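Local coordinates for protein putative D-lactate dehydrogenase (Chlamydomonas reinhardtii, PDB 4ZGS) that probably reduces pyruvate to D-lactate with a nicotinamide cofactor, as a member of the D-isomer specific 2-hydroxyacid dehydrogenases and the pyruvate reductase of the algal chloroplast, at residues Thr34-Cys39 with Arg77-Ala82; Ala30-Thr35 with Lys56-Thr61. One frame throughout, in Å; residues are numbered along the deposited sequence.

Contact 1 of 2, residues Thr34-Cys39 with Arg77-Ala82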
loop_
_atom_site.group_PDB
_atom_site.type_symbol
_atom_site.label_atom_id
_atom_site.label_comp_id
_atom_site.label_asym_id
_atom_site.label_seq_id
_atom_site.Cartn_x
_atom_site.Cartn_y
_atom_site.Cartn_z
ATOM N N THR A 34 1.050 -13.011 46.136
ATOM C CA THR A 34 -0.039 -13.983 46.225
ATOM C C THR A 34 -1.275 -13.492 45.477
ATOM O O THR A 34 -2.262 -14.212 45.356
ATOM C CB THR A 34 -0.440 -14.283 47.710
ATOM O OG1 THR A 34 -1.017 -13.110 48.297
ATOM C CG2 THR A 34 0.763 -14.731 48.550
ATOM N N THR A 35 -1.252 -12.248 45.018
ATOM C CA THR A 35 -2.359 -11.735 44.216
ATOM C C THR A 35 -2.504 -12.514 42.903
ATOM O O THR A 35 -1.499 -12.838 42.263
ATOM C CB THR A 35 -2.185 -10.226 43.894
ATOM O OG1 THR A 35 -1.913 -9.496 45.104
ATOM C CG2 THR A 35 -3.441 -9.666 43.242
ATOM N N ARG A 36 -3.751 -12.838 42.543
ATOM C CA ARG A 36 -4.083 -13.500 41.277
ATOM C C ARG A 36 -4.713 -12.483 40.335
ATOM O O ARG A 36 -5.812 -11.978 40.597
ATOM C CB ARG A 36 -5.037 -14.674 41.484
ATOM C CG ARG A 36 -4.413 -15.933 42.070
ATOM C CD ARG A 36 -5.476 -16.988 42.300
ATOM N NE ARG A 36 -6.089 -17.452 41.047
ATOM C CZ ARG A 36 -5.589 -18.384 40.238
ATOM N NH1 ARG A 36 -4.433 -18.969 40.503
ATOM N NH2 ARG A 36 -6.249 -18.717 39.141
ATOM N N CYS A 37 -4.020 -12.225 39.223
ATOM C CA CYS A 37 -4.395 -11.186 38.276
ATOM C C CYS A 37 -4.765 -11.730 36.887
ATOM O O CYS A 37 -4.014 -12.508 36.291
ATOM C CB CYS A 37 -3.256 -10.205 38.126
ATOM S SG CYS A 37 -2.737 -9.332 39.589
ATOM N N ILE A 38 -5.918 -11.322 36.369
ATOM C CA ILE A 38 -6.247 -11.639 34.993
ATOM C C ILE A 38 -6.222 -10.362 34.131
ATOM O O ILE A 38 -6.753 -9.343 34.557
ATOM C CB ILE A 38 -7.636 -12.376 34.905
ATOM C CG1 ILE A 38 -7.997 -12.729 33.447
ATOM C CG2 ILE A 38 -8.746 -11.556 35.542
ATOM C CD1 ILE A 38 -9.127 -13.784 33.320
ATOM N N CYS A 39 -5.597 -10.413 32.945
ATOM C CA CYS A 39 -5.572 -9.252 32.017
ATOM C C CYS A 39 -6.280 -9.531 30.692
ATOM O O CYS A 39 -5.904 -10.435 29.937
ATOM C CB CYS A 39 -4.139 -8.793 31.701
ATOM S SG CYS A 39 -3.305 -8.035 33.127
ATOM N N ARG A 77 -12.678 -16.323 37.019
ATOM C CA ARG A 77 -13.056 -17.126 38.178
ATOM C C ARG A 77 -11.840 -17.438 39.057
ATOM O O ARG A 77 -10.862 -18.044 38.602
ATOM C CB ARG A 77 -13.681 -18.428 37.711
ATOM C CG ARG A 77 -14.309 -19.274 38.769
ATOM C CD ARG A 77 -14.576 -20.610 38.123
ATOM N NE ARG A 77 -15.402 -20.503 36.922
ATOM C CZ ARG A 77 -15.680 -21.531 36.124
ATOM N NH1 ARG A 77 -15.193 -22.734 36.405
ATOM N NH2 ARG A 77 -16.426 -21.356 35.041
ATOM N N GLY A 78 -11.901 -17.045 40.322
ATOM C CA GLY A 78 -10.800 -17.320 41.220
ATOM C C GLY A 78 -9.839 -16.151 41.310
ATOM O O GLY A 78 -9.054 -16.067 42.238
ATOM N N TYR A 79 -9.868 -15.266 40.322
ATOM C CA TYR A 79 -8.934 -14.149 40.296
ATOM C C TYR A 79 -9.336 -12.922 41.121
ATOM O O TYR A 79 -10.514 -12.638 41.348
ATOM C CB TYR A 79 -8.644 -13.741 38.857
ATOM C CG TYR A 79 -7.818 -14.779 38.143
ATOM C CD1 TYR A 79 -6.435 -14.664 38.082
ATOM C CD2 TYR A 79 -8.405 -15.892 37.565
ATOM C CE1 TYR A 79 -5.667 -15.615 37.446
ATOM C CE2 TYR A 79 -7.640 -16.837 36.916
ATOM C CZ TYR A 79 -6.279 -16.692 36.862
ATOM O OH TYR A 79 -5.520 -17.634 36.228
ATOM N N ASP A 80 -8.313 -12.245 41.618
ATOM C CA ASP A 80 -8.491 -11.114 42.511
ATOM C C ASP A 80 -8.687 -9.771 41.831
ATOM O O ASP A 80 -9.512 -8.962 42.257
ATOM C CB ASP A 80 -7.289 -11.065 43.440
ATOM C CG ASP A 80 -7.148 -12.350 44.223
ATOM O OD1 ASP A 80 -8.115 -12.727 44.919
ATOM O OD2 ASP A 80 -6.089 -13.002 44.100
ATOM N N VAL A 81 -7.924 -9.550 40.765
ATOM C CA VAL A 81 -7.931 -8.277 40.058
ATOM C C VAL A 81 -7.935 -8.494 38.558
ATOM O O VAL A 81 -7.198 -9.336 38.026
ATOM C CB VAL A 81 -6.725 -7.387 40.460
ATOM C CG1 VAL A 81 -5.469 -8.214 40.583
ATOM C CG2 VAL A 81 -6.541 -6.236 39.475
ATOM N N ALA A 82 -8.800 -7.745 37.885
ATOM C CA ALA A 82 -8.904 -7.810 36.433
ATOM C C ALA A 82 -8.234 -6.575 35.827
ATOM O O ALA A 82 -8.577 -5.449 36.177
ATOM C CB ALA A 82 -10.380 -7.912 35.999
#
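Cys37 pairs with Val81 and Ile38 with Ala82 in parallel register, each pair with its CA atoms 4.9 Å apart, where strands 36-39 and 81-84 are neighbours in the five-stranded parallel sheet of this D-2-hydroxyacid dehydrogenase, in the domain without the Rossmann-type NAD-binding fold. Ile38 N donates to Val81 O at 2.9 Å. One step earlier Arg36 O takes two donors, Asp80 N at 2.7 Å and Val81 N. Asp80 returns a bond through its side chain: OD2 accepts from Arg36 N at 2.8 Å, using the anti lone pair. Ile38 CB lies over one face of the Tyr79 ring, offset toward the rim, and the Arg36 guanidinium leans over the opposite face in a cation-pi contact, NH2 nearest Tyr79 CZ, with Arg36 CZ 4.1 Å from the ring centroid and the planes 41° apart. With chi2 extended (177°), the bend at chi3 (65°) carries the guanidinium back over the ring. On the sheet face of Cys37 and Val81, Thr35 CG2 meets Val81 CG1 at 3.6 Å. Four hydrogen bonds thus hold Arg36-Ile38 to Asp80-Val81, the partners over both faces probably limit turning of the Tyr79 ring, and the nearby arginine probably stabilises the carboxylate.

Contact 2 of 2, residues Ala30-Thr35 with Lys56-Thr61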
loop_
_atom_site.group_PDB
_atom_site.type_symbol
_atom_site.label_atom_id
_atom_site.label_comp_id
_atom_site.label_asym_id
_atom_site.label_seq_id
_atom_site.Cartn_x
_atom_site.Cartn_y
_atom_site.Cartn_z
ATOM N N ALA A 30 5.805 -10.691 49.329
ATOM C CA ALA A 30 5.282 -12.047 49.290
ATOM C C ALA A 30 3.773 -12.028 49.368
ATOM O O ALA A 30 3.092 -12.817 48.703
ATOM C CB ALA A 30 5.862 -12.880 50.447
ATOM N N LYS A 31 3.254 -11.070 50.131
ATOM C CA LYS A 31 1.820 -10.919 50.247
ATOM C C LYS A 31 1.270 -10.360 48.927
ATOM O O LYS A 31 0.246 -10.839 48.424
ATOM C CB LYS A 31 1.463 -10.035 51.439
ATOM C CG LYS A 31 -0.011 -9.661 51.531
ATOM C CD LYS A 31 -0.296 -8.882 52.813
ATOM C CE LYS A 31 -1.761 -8.454 52.933
ATOM N NZ LYS A 31 -1.959 -7.641 54.187
ATOM N N VAL A 32 1.976 -9.397 48.336
ATOM C CA VAL A 32 1.541 -8.850 47.051
ATOM C C VAL A 32 1.596 -9.938 45.979
ATOM O O VAL A 32 0.674 -10.080 45.182
ATOM C CB VAL A 32 2.405 -7.672 46.603
ATOM C CG1 VAL A 32 2.139 -7.344 45.107
ATOM C CG2 VAL A 32 2.181 -6.466 47.517
ATOM N N ALA A 33 2.657 -10.739 46.019
ATOM C CA ALA A 33 2.884 -11.804 45.053
ATOM C C ALA A 33 1.735 -12.830 45.010
ATOM O O ALA A 33 1.470 -13.439 43.966
ATOM C CB ALA A 33 4.206 -12.494 45.359
ATOM N N THR A 34 1.050 -13.011 46.136
ATOM C CA THR A 34 -0.039 -13.983 46.225
ATOM C C THR A 34 -1.275 -13.492 45.477
ATOM O O THR A 34 -2.262 -14.212 45.356
ATOM C CB THR A 34 -0.440 -14.283 47.710
ATOM O OG1 THR A 34 -1.017 -13.110 48.297
ATOM C CG2 THR A 34 0.763 -14.731 48.550
ATOM N N THR A 35 -1.252 -12.248 45.018
ATOM C CA THR A 35 -2.359 -11.735 44.216
ATOM C C THR A 35 -2.504 -12.514 42.903
ATOM O O THR A 35 -1.499 -12.838 42.263
ATOM C CB THR A 35 -2.185 -10.226 43.894
ATOM O OG1 THR A 35 -1.913 -9.496 45.104
ATOM C CG2 THR A 35 -3.441 -9.666 43.242
ATOM N N LYS A 56 7.112 -10.679 37.460
ATOM C CA LYS A 56 8.135 -10.431 38.476
ATOM C C LYS A 56 7.537 -10.096 39.844
ATOM O O LYS A 56 8.192 -10.281 40.869
ATOM C CB LYS A 56 9.104 -9.328 38.040
ATOM C CG LYS A 56 10.102 -9.792 36.988
ATOM C CD LYS A 56 11.035 -8.670 36.543
ATOM C CE LYS A 56 11.984 -9.160 35.448
ATOM N NZ LYS A 56 12.846 -8.102 34.849
ATOM N N VAL A 57 6.299 -9.613 39.852
ATOM C CA VAL A 57 5.610 -9.220 41.076
ATOM C C VAL A 57 4.567 -10.239 41.475
ATOM O O VAL A 57 4.602 -10.756 42.586
ATOM C CB VAL A 57 4.966 -7.837 40.967
ATOM C CG1 VAL A 57 4.123 -7.546 42.181
ATOM C CG2 VAL A 57 6.044 -6.786 40.816
ATOM N N PHE A 58 3.605 -10.497 40.604
ATOM C CA PHE A 58 2.546 -11.442 40.940
ATOM C C PHE A 58 2.923 -12.847 40.480
ATOM O O PHE A 58 3.407 -13.044 39.370
ATOM C CB PHE A 58 1.220 -10.993 40.332
ATOM C CG PHE A 58 0.888 -9.566 40.632
ATOM C CD1 PHE A 58 0.498 -9.186 41.904
ATOM C CD2 PHE A 58 1.041 -8.595 39.669
ATOM C CE1 PHE A 58 0.215 -7.852 42.191
ATOM C CE2 PHE A 58 0.770 -7.266 39.951
ATOM C CZ PHE A 58 0.349 -6.895 41.197
ATOM N N THR A 59 2.747 -13.809 41.374
ATOM C CA THR A 59 3.127 -15.192 41.137
ATOM C C THR A 59 2.262 -15.882 40.058
ATOM O O THR A 59 2.762 -16.693 39.281
ATOM C CB THR A 59 3.031 -15.993 42.447
ATOM O OG1 THR A 59 3.811 -17.194 42.358
ATOM C CG2 THR A 59 1.586 -16.344 42.732
ATOM N N ASP A 60 0.959 -15.602 40.077
ATOM C CA ASP A 60 -0.010 -16.148 39.126
ATOM C C ASP A 60 -0.647 -14.989 38.408
ATOM O O ASP A 60 -1.321 -14.162 39.026
ATOM C CB ASP A 60 -1.111 -16.974 39.798
ATOM C CG ASP A 60 -0.590 -18.247 40.441
ATOM O OD1 ASP A 60 0.407 -18.800 39.926
ATOM O OD2 ASP A 60 -1.178 -18.695 41.460
ATOM N N THR A 61 -0.396 -14.902 37.110
ATOM C CA THR A 61 -0.986 -13.861 36.293
ATOM C C THR A 61 -1.485 -14.477 34.988
ATOM O O THR A 61 -0.726 -15.120 34.263
ATOM C CB THR A 61 0.008 -12.701 36.043
ATOM O OG1 THR A 61 1.315 -13.236 35.815
ATOM C CG2 THR A 61 0.082 -11.797 37.273
#
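Thr59 N donates to Ala33 O in the one hydrogen bond between the segments, 2.9 Å long and nearly straight at 170°, with the donor in the carbonyl plane on a lone pair. It joins Ala33 of the N-terminal helix to the turn between helix 44-57 and strand 60-63, the outermost strand of the parallel sheet, where the beta-alpha-beta unit 36-39, 44-57, 60-63 closes. Close by, Ala33 CA makes a CA-H...O contact with Val57 O at 3.2 Å, and Thr59 CG2 rests against Ala33 O.

The apolar contacts gather round Val32 and Phe58. Val32 CG1, anti to the backbone N (chi1 166°), reaches both Val57 CG1 and Phe58 CE1, each at 3.5 Å. Val57 CG1 also sits over the centre of one face of the Phe58 ring, while Val32 O lies at the ring's edge, 3.4 Å from CD1. Thr35 runs alongside the aromatic side chain, its CB 3.5 Å from Phe58 CD1.

Within the first segment, Val32 O is gripped twice, by Thr35 N and by Thr35 OG1 at 2.7 Å. Were Thr35 replaced by an alanine, Val32 O would probably keep the backbone amide alone and Phe58 would lose part of its neighbour. Ile355 of helix 341-359 also touches Phe58. The carbonyls of Val32 and Ala33 are thus taken up by Thr35 and Thr59, consistent with the Val32 carbonyl lying at the edge of the Phe58 ring.

Both contacts start from one continuous piece of chain and share Thr34 and Thr35; their centres lie 10 Å apart. Helix 26-33 enters contact 2, strand 36-39 follows into contact 1, and helix 44-57 then returns the chain to strand 60-63. Strand 36-39 thus has 60-63 on one side and 81-84 on the other in a five-stranded parallel sheet ordered 2-1-3-4-5. The two sites meet through Cys37 SG, 3.8 Å from Phe58 CG, and through a long, weak ion pair of Arg36 with Asp60. Helix 341-359 touches both. Together they tie the N-terminal segment into this sheet, away from the NAD-binding residues.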